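Local coordinates for esterase (uncultured bacterium pCosCE1, PDB 7ATL), which hydrolyses carboxylic esters as a family VIII carboxylesterase with a beta-lactamase-type fold, and also shows promiscuous acyltransferase activity, at residues A[68-73]-A[196-201]; A[279-282]-A[288-291]. One frame throughout, in Å; residues are numbered along the deposited sequence.

Interaction 1: residues A[68-73]-A[196-201]; sequences KPYITL and HWVAQP
Lys68 O, in the first turn of the helix that carries Tyr70 and Leu73 to Val198, takes two donors from Thr72: the amide N of the helical ladder and the hydroxyl OG1, at 2.8 Å. The hydroxyl comes from well above the carbonyl plane. This is the start of helix 67-80 in the beta-lactamase fold, where Lys68 probably belongs to an SxxK motif with Ser65; its NZ is hydrogen-bonded to Ser65, Tyr123, Tyr171 and the carbonyl of Gly264. Another face of the same helix packs on helix 190-199 through one forked valine. With CG1 anti to its backbone N (chi1 179°), Val198 sends both methyls to the helix. CG1 sits at the edge of the Tyr70 ring, near its plane, 4.0 Å from Tyr70 CD1, and it also meets Leu73 CD2 at 4.1 Å. Leu73, whose CG lies anti to N (chi1 177°), thereby brings CD2 up to the valine, the two side chains meeting at a slant. Phe194 meets the Tyr70 ring nearly perpendicularly, and Tyr70 also packs on Val274 and Leu277 of helix 271-283. The second methyl, Val198 CG2, rests 3.8 Å from the carbonyl oxygen of Tyr70.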
ATOM      1  N   LYS A  68      -3.645  -0.821  -0.174  1.00 24.33           N
ATOM      2  CA  LYS A  68      -3.868  -2.258   0.159  1.00 25.44           C
ATOM      3  C   LYS A  68      -4.320  -2.464   1.609  1.00 25.38           C
ATOM      4  O   LYS A  68      -5.301  -3.174   1.858  1.00 24.92           O
ATOM      5  CB  LYS A  68      -2.600  -3.043  -0.188  1.00 25.61           C
ATOM      6  CG  LYS A  68      -2.386  -3.118  -1.687  1.00 25.57           C
ATOM      7  CD  LYS A  68      -1.182  -3.883  -2.100  1.00 26.58           C
ATOM      8  CE  LYS A  68      -1.256  -4.246  -3.577  1.00 27.80           C
ATOM      9  NZ  LYS A  68      -0.829  -3.123  -4.449  1.00 26.81           N
ATOM     10  N   PRO A  69      -3.604  -1.946   2.636  1.00 25.42           N
ATOM     11  CA  PRO A  69      -4.017  -2.171   4.021  1.00 26.37           C
ATOM     12  C   PRO A  69      -5.402  -1.573   4.310  1.00 26.43           C
ATOM     13  O   PRO A  69      -6.140  -2.190   5.054  1.00 26.82           O
ATOM     14  CB  PRO A  69      -2.903  -1.568   4.874  1.00 24.06           C
ATOM     15  CG  PRO A  69      -2.159  -0.680   3.931  1.00 25.14           C
ATOM     16  CD  PRO A  69      -2.309  -1.273   2.551  1.00 24.23           C
ATOM     17  N   TYR A  70      -5.726  -0.447   3.668  1.00 25.93           N
ATOM     18  CA  TYR A  70      -7.076   0.168   3.681  1.00 24.93           C
ATOM     19  C   TYR A  70      -8.136  -0.856   3.250  1.00 25.52           C
ATOM     20  O   TYR A  70      -9.133  -1.024   3.978  1.00 24.77           O
ATOM     21  CB  TYR A  70      -7.099   1.434   2.823  1.00 23.40           C
ATOM     22  CG  TYR A  70      -6.726   2.686   3.581  1.00 23.75           C
ATOM     23  CD1 TYR A  70      -7.407   3.060   4.724  1.00 23.07           C
ATOM     24  CD2 TYR A  70      -5.674   3.487   3.176  1.00 23.46           C
ATOM     25  CE1 TYR A  70      -7.080   4.204   5.425  1.00 22.54           C
ATOM     26  CE2 TYR A  70      -5.322   4.632   3.863  1.00 22.22           C
ATOM     27  CZ  TYR A  70      -6.038   4.994   4.985  1.00 22.76           C
ATOM     28  OH  TYR A  70      -5.700   6.113   5.668  1.00 23.07           O
ATOM     29  N   ILE A  71      -7.961  -1.510   2.097  1.00 26.69           N
ATOM     30  CA  ILE A  71      -9.023  -2.380   1.514  1.00 26.39           C
ATOM     31  C   ILE A  71      -8.946  -3.755   2.186  1.00 27.54           C
ATOM     32  O   ILE A  71     -10.029  -4.386   2.366  1.00 28.27           O
ATOM     33  CB  ILE A  71      -8.948  -2.442  -0.018  1.00 26.78           C
ATOM     34  CG1 ILE A  71      -8.988  -1.048  -0.638  1.00 26.58           C
ATOM     35  CG2 ILE A  71     -10.057  -3.323  -0.573  1.00 27.57           C
ATOM     36  CD1 ILE A  71     -10.255  -0.291  -0.361  1.00 26.69           C
ATOM     37  N   THR A  72      -7.747  -4.184   2.589  1.00 25.60           N
ATOM     38  CA  THR A  72      -7.579  -5.374   3.459  1.00 25.91           C
ATOM     39  C   THR A  72      -8.390  -5.158   4.749  1.00 26.39           C
ATOM     40  O   THR A  72      -9.131  -6.081   5.141  1.00 26.46           O
ATOM     41  CB  THR A  72      -6.101  -5.660   3.730  1.00 24.84           C
ATOM     42  OG1 THR A  72      -5.488  -5.927   2.468  1.00 21.70           O
ATOM     43  CG2 THR A  72      -5.902  -6.813   4.692  1.00 23.96           C
ATOM     44  N   LEU A  73      -8.304  -3.973   5.363  1.00 26.92           N
ATOM     45  CA  LEU A  73      -9.105  -3.642   6.577  1.00 26.12           C
ATOM     46  C   LEU A  73     -10.600  -3.778   6.275  1.00 25.87           C
ATOM     47  O   LEU A  73     -11.299  -4.324   7.122  1.00 26.74           O
ATOM     48  CB  LEU A  73      -8.835  -2.233   7.122  1.00 25.68           C
ATOM     49  CG  LEU A  73      -9.716  -1.880   8.328  1.00 25.47           C
ATOM     50  CD1 LEU A  73      -9.610  -2.967   9.384  1.00 26.82           C
ATOM     51  CD2 LEU A  73      -9.355  -0.549   8.932  1.00 26.10           C
ATOM     52  N   HIS A 196     -18.245   3.508   4.023  1.00 30.98           N
ATOM     53  CA  HIS A 196     -19.107   2.818   5.021  1.00 34.67           C
ATOM     54  C   HIS A 196     -18.289   1.904   5.934  1.00 32.27           C
ATOM     55  O   HIS A 196     -18.573   1.920   7.141  1.00 38.24           O
ATOM     56  CB  HIS A 196     -20.255   2.058   4.346  1.00 37.06           C
ATOM     57  CG  HIS A 196     -21.222   2.964   3.667  1.00 41.15           C
ATOM     58  ND1 HIS A 196     -22.059   2.530   2.661  1.00 44.63           N
ATOM     59  CD2 HIS A 196     -21.467   4.285   3.826  1.00 41.93           C
ATOM     60  CE1 HIS A 196     -22.795   3.538   2.238  1.00 44.35           C
ATOM     61  NE2 HIS A 196     -22.454   4.622   2.944  1.00 44.66           N
ATOM     62  N   TRP A 197     -17.293   1.181   5.417  1.00 31.55           N
ATOM     63  CA  TRP A 197     -16.605   0.100   6.181  1.00 29.38           C
ATOM     64  C   TRP A 197     -15.333   0.601   6.850  1.00 26.90           C
ATOM     65  O   TRP A 197     -14.946  -0.014   7.834  1.00 27.52           O
ATOM     66  CB  TRP A 197     -16.346  -1.129   5.308  1.00 28.34           C
ATOM     67  CG  TRP A 197     -17.614  -1.872   5.074  1.00 26.25           C
ATOM     68  CD1 TRP A 197     -18.550  -1.594   4.133  1.00 27.73           C
ATOM     69  CD2 TRP A 197     -18.137  -2.948   5.859  1.00 26.94           C
ATOM     70  NE1 TRP A 197     -19.586  -2.477   4.228  1.00 30.51           N
ATOM     71  CE2 TRP A 197     -19.372  -3.304   5.296  1.00 28.00           C
ATOM     72  CE3 TRP A 197     -17.667  -3.674   6.955  1.00 30.31           C
ATOM     73  CZ2 TRP A 197     -20.162  -4.325   5.807  1.00 26.80           C
ATOM     74  CZ3 TRP A 197     -18.429  -4.707   7.452  1.00 30.76           C
ATOM     75  CH2 TRP A 197     -19.661  -5.026   6.875  1.00 30.55           C
ATOM     76  N   VAL A 198     -14.733   1.684   6.368  1.00 28.07           N
ATOM     77  CA  VAL A 198     -13.453   2.182   6.949  1.00 29.12           C
ATOM     78  C   VAL A 198     -13.558   3.669   7.308  1.00 29.86           C
ATOM     79  O   VAL A 198     -13.408   3.979   8.498  1.00 32.05           O
ATOM     80  CB  VAL A 198     -12.268   1.849   6.023  1.00 28.70           C
ATOM     81  CG1 VAL A 198     -10.940   2.365   6.563  1.00 28.42           C
ATOM     82  CG2 VAL A 198     -12.183   0.346   5.789  1.00 27.94           C
ATOM     83  N   ALA A 199     -13.781   4.566   6.352  1.00 30.99           N
ATOM     84  CA  ALA A 199     -13.590   6.021   6.568  1.00 32.31           C
ATOM     85  C   ALA A 199     -14.465   6.527   7.731  1.00 32.92           C
ATOM     86  O   ALA A 199     -13.956   7.287   8.593  1.00 31.49           O
ATOM     87  CB  ALA A 199     -13.893   6.771   5.298  1.00 32.28           C
ATOM     88  N   GLN A 200     -15.744   6.162   7.742  1.00 33.58           N
ATOM     89  CA  GLN A 200     -16.708   6.645   8.767  1.00 39.79           C
ATOM     90  C   GLN A 200     -16.371   6.025  10.118  1.00 37.63           C
ATOM     91  O   GLN A 200     -16.113   6.761  11.055  1.00 41.22           O
ATOM     92  CB  GLN A 200     -18.160   6.445   8.320  1.00 40.83           C
ATOM     93  CG  GLN A 200     -18.561   7.451   7.240  1.00 47.49           C
ATOM     94  CD  GLN A 200     -20.036   7.432   6.913  1.00 51.00           C
ATOM     95  OE1 GLN A 200     -20.716   8.438   7.053  1.00 60.84           O
ATOM     96  NE2 GLN A 200     -20.550   6.283   6.503  1.00 49.70           N
ATOM     97  N   PRO A 201     -16.324   4.685  10.269  1.00 36.63           N
ATOM     98  CA  PRO A 201     -15.932   4.070  11.540  1.00 36.03           C
ATOM     99  C   PRO A 201     -14.639   4.594  12.176  1.00 36.16           C
ATOM    100  O   PRO A 201     -14.627   4.752  13.382  1.00 37.12           O
ATOM    101  CB  PRO A 201     -15.735   2.601  11.153  1.00 39.53           C
ATOM    102  CG  PRO A 201     -16.739   2.389  10.031  1.00 40.66           C
ATOM    103  CD  PRO A 201     -16.734   3.692   9.263  1.00 38.89           C
TER

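Interaction 2: residues A[279-282]-A[288-291]; sequences ETLR and ILQP
Ile288 and Leu289 form a classic beta bulge, both facing Lys285, and both side chains start out toward helix 271-283. Leu289 carries most of the contact. Its CD2 methyl lies 3.6 Å from Thr280 O, so an apolar tip rests on a helix carbonyl, and it also reaches Leu281 CD2 at 4.3 Å. The leucine gets there with CG anti to the backbone N (chi1 -171°). Ile288 adds a methyl-to-methyl touch, its CG2 4.2 Å from Thr280 CG2; the threonine hydroxyl is used elsewhere, bonded to Gln276 O one turn back. Away from this apolar patch, Glu279 and Arg282 form a salt bridge within the helix. The guanidinium meets the carboxylate side-on, NE to OE2 at 2.8 Å with an N-H...O angle of 166°, and NH2 to the syn lone pair of OE1 at 2.9 Å. That two-point grip fixes how the two groups are turned against each other, and Ser356 OG holds OE2 as well. The contact folds the loop that joins helix 271-283 to helix 291-297, whose N-cap is Gln290, back on the first of these helices. Leu289 also packs on helix 67-80, while Leu281 and Arg282 touch Tyr349 of strand 345-350.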
ATOM      1  N   GLU A 279      -2.517   2.232  13.566  1.00 27.11           N
ATOM      2  CA  GLU A 279      -2.856   2.035  15.004  1.00 26.57           C
ATOM      3  C   GLU A 279      -3.960   0.972  15.117  1.00 25.89           C
ATOM      4  O   GLU A 279      -3.784   0.010  15.890  1.00 25.61           O
ATOM      5  CB  GLU A 279      -3.281   3.349  15.664  1.00 27.98           C
ATOM      6  CG  GLU A 279      -2.120   4.080  16.303  1.00 29.42           C
ATOM      7  CD  GLU A 279      -1.497   3.292  17.437  1.00 29.61           C
ATOM      8  OE1 GLU A 279      -2.203   3.126  18.475  1.00 30.59           O
ATOM      9  OE2 GLU A 279      -0.341   2.809  17.258  1.00 28.19           O
ATOM     10  N   THR A 280      -5.020   1.093  14.321  1.00 25.40           N
ATOM     11  CA  THR A 280      -6.149   0.126  14.261  1.00 26.64           C
ATOM     12  C   THR A 280      -5.642  -1.299  13.978  1.00 29.19           C
ATOM     13  O   THR A 280      -6.080  -2.243  14.659  1.00 29.64           O
ATOM     14  CB  THR A 280      -7.163   0.569  13.206  1.00 27.09           C
ATOM     15  OG1 THR A 280      -7.568   1.899  13.534  1.00 25.88           O
ATOM     16  CG2 THR A 280      -8.368  -0.342  13.148  1.00 28.71           C
ATOM     17  N   LEU A 281      -4.744  -1.449  13.014  1.00 29.24           N
ATOM     18  CA  LEU A 281      -4.135  -2.750  12.667  1.00 29.94           C
ATOM     19  C   LEU A 281      -3.281  -3.236  13.835  1.00 30.08           C
ATOM     20  O   LEU A 281      -3.210  -4.447  14.014  1.00 36.05           O
ATOM     21  CB  LEU A 281      -3.303  -2.597  11.385  1.00 30.20           C
ATOM     22  CG  LEU A 281      -4.093  -2.286  10.108  1.00 28.77           C
ATOM     23  CD1 LEU A 281      -3.234  -2.530   8.883  1.00 28.92           C
ATOM     24  CD2 LEU A 281      -5.382  -3.104  10.001  1.00 27.86           C
ATOM     25  N   ARG A 282      -2.646  -2.346  14.589  1.00 28.74           N
ATOM     26  CA  ARG A 282      -1.702  -2.757  15.662  1.00 30.52           C
ATOM     27  C   ARG A 282      -2.448  -3.384  16.858  1.00 31.15           C
ATOM     28  O   ARG A 282      -1.886  -4.322  17.447  1.00 34.86           O
ATOM     29  CB  ARG A 282      -0.857  -1.567  16.131  1.00 31.34           C
ATOM     30  CG  ARG A 282       0.111  -1.917  17.250  1.00 31.67           C
ATOM     31  CD  ARG A 282       1.032  -0.769  17.623  1.00 33.09           C
ATOM     32  NE  ARG A 282       0.310   0.261  18.354  1.00 33.53           N
ATOM     33  CZ  ARG A 282      -0.011   0.222  19.642  1.00 31.20           C
ATOM     34  NH1 ARG A 282       0.323  -0.816  20.404  1.00 29.42           N
ATOM     35  NH2 ARG A 282      -0.689   1.239  20.151  1.00 31.91           N
ATOM     36  N   ILE A 288     -14.773  -1.851  15.995  1.00 45.31           N
ATOM     37  CA  ILE A 288     -14.208  -1.655  14.625  1.00 43.12           C
ATOM     38  C   ILE A 288     -13.418  -2.902  14.202  1.00 39.25           C
ATOM     39  O   ILE A 288     -13.730  -3.465  13.137  1.00 36.96           O
ATOM     40  CB  ILE A 288     -13.382  -0.351  14.566  1.00 44.67           C
ATOM     41  CG1 ILE A 288     -14.285   0.866  14.804  1.00 47.38           C
ATOM     42  CG2 ILE A 288     -12.615  -0.235  13.254  1.00 42.44           C
ATOM     43  CD1 ILE A 288     -13.555   2.182  14.941  1.00 48.01           C
ATOM     44  N   LEU A 289     -12.432  -3.309  14.999  1.00 32.30           N
ATOM     45  CA  LEU A 289     -11.591  -4.489  14.727  1.00 30.94           C
ATOM     46  C   LEU A 289     -11.177  -5.128  16.055  1.00 28.99           C
ATOM     47  O   LEU A 289     -10.565  -4.432  16.870  1.00 26.99           O
ATOM     48  CB  LEU A 289     -10.384  -4.024  13.905  1.00 30.38           C
ATOM     49  CG  LEU A 289      -9.499  -5.137  13.342  1.00 29.65           C
ATOM     50  CD1 LEU A 289     -10.167  -5.823  12.158  1.00 28.80           C
ATOM     51  CD2 LEU A 289      -8.147  -4.592  12.931  1.00 29.53           C
ATOM     52  N   GLN A 290     -11.520  -6.400  16.248  1.00 32.04           N
ATOM     53  CA  GLN A 290     -11.196  -7.201  17.460  1.00 36.91           C
ATOM     54  C   GLN A 290      -9.683  -7.404  17.536  1.00 36.99           C
ATOM     55  O   GLN A 290      -9.012  -7.628  16.525  1.00 35.24           O
ATOM     56  CB  GLN A 290     -11.907  -8.563  17.466  1.00 41.66           C
ATOM     57  CG  GLN A 290     -13.429  -8.522  17.303  1.00 48.23           C
ATOM     58  CD  GLN A 290     -14.155  -7.844  18.444  1.00 57.61           C
ATOM     59  OE1 GLN A 290     -15.169  -8.334  18.939  1.00 68.21           O
ATOM     60  NE2 GLN A 290     -13.668  -6.685  18.859  1.00 59.61           N
ATOM     61  N   PRO A 291      -9.095  -7.307  18.750  1.00 39.10           N
ATOM     62  CA  PRO A 291      -7.671  -7.604  18.945  1.00 39.05           C
ATOM     63  C   PRO A 291      -7.214  -8.909  18.257  1.00 36.81           C
ATOM     64  O   PRO A 291      -6.121  -8.957  17.708  1.00 35.24           O
ATOM     65  CB  PRO A 291      -7.566  -7.736  20.480  1.00 37.95           C
ATOM     66  CG  PRO A 291      -8.651  -6.820  21.009  1.00 37.33           C
ATOM     67  CD  PRO A 291      -9.777  -6.910  19.998  1.00 37.91           C
TER

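Interactions 1 and 2 have centres 11 Å apart and share one apolar layer, with helix 67-80, part of interaction 1, packing against both segments of interaction 2. Leu73 CD1 lies 4.0 Å from Leu289 CD1, and Pro69 CB lies 4.1 Å from Leu281 CD1. A residue further along that helix, Arg77, ties the two together with polar bonds, NH1 to Trp197 O and NE to Ile288 O. Interaction 1 holds Lys68 of the probable SxxK motif, hydrogen-bonded to Ser65, though its Val198 contact is made by Tyr70 and Leu73; a bound PEG is about 10 Å from the Tyr70 side chain. Interaction 2 lies farther from the chain centre, about 17 Å against about 13 Å for interaction 1.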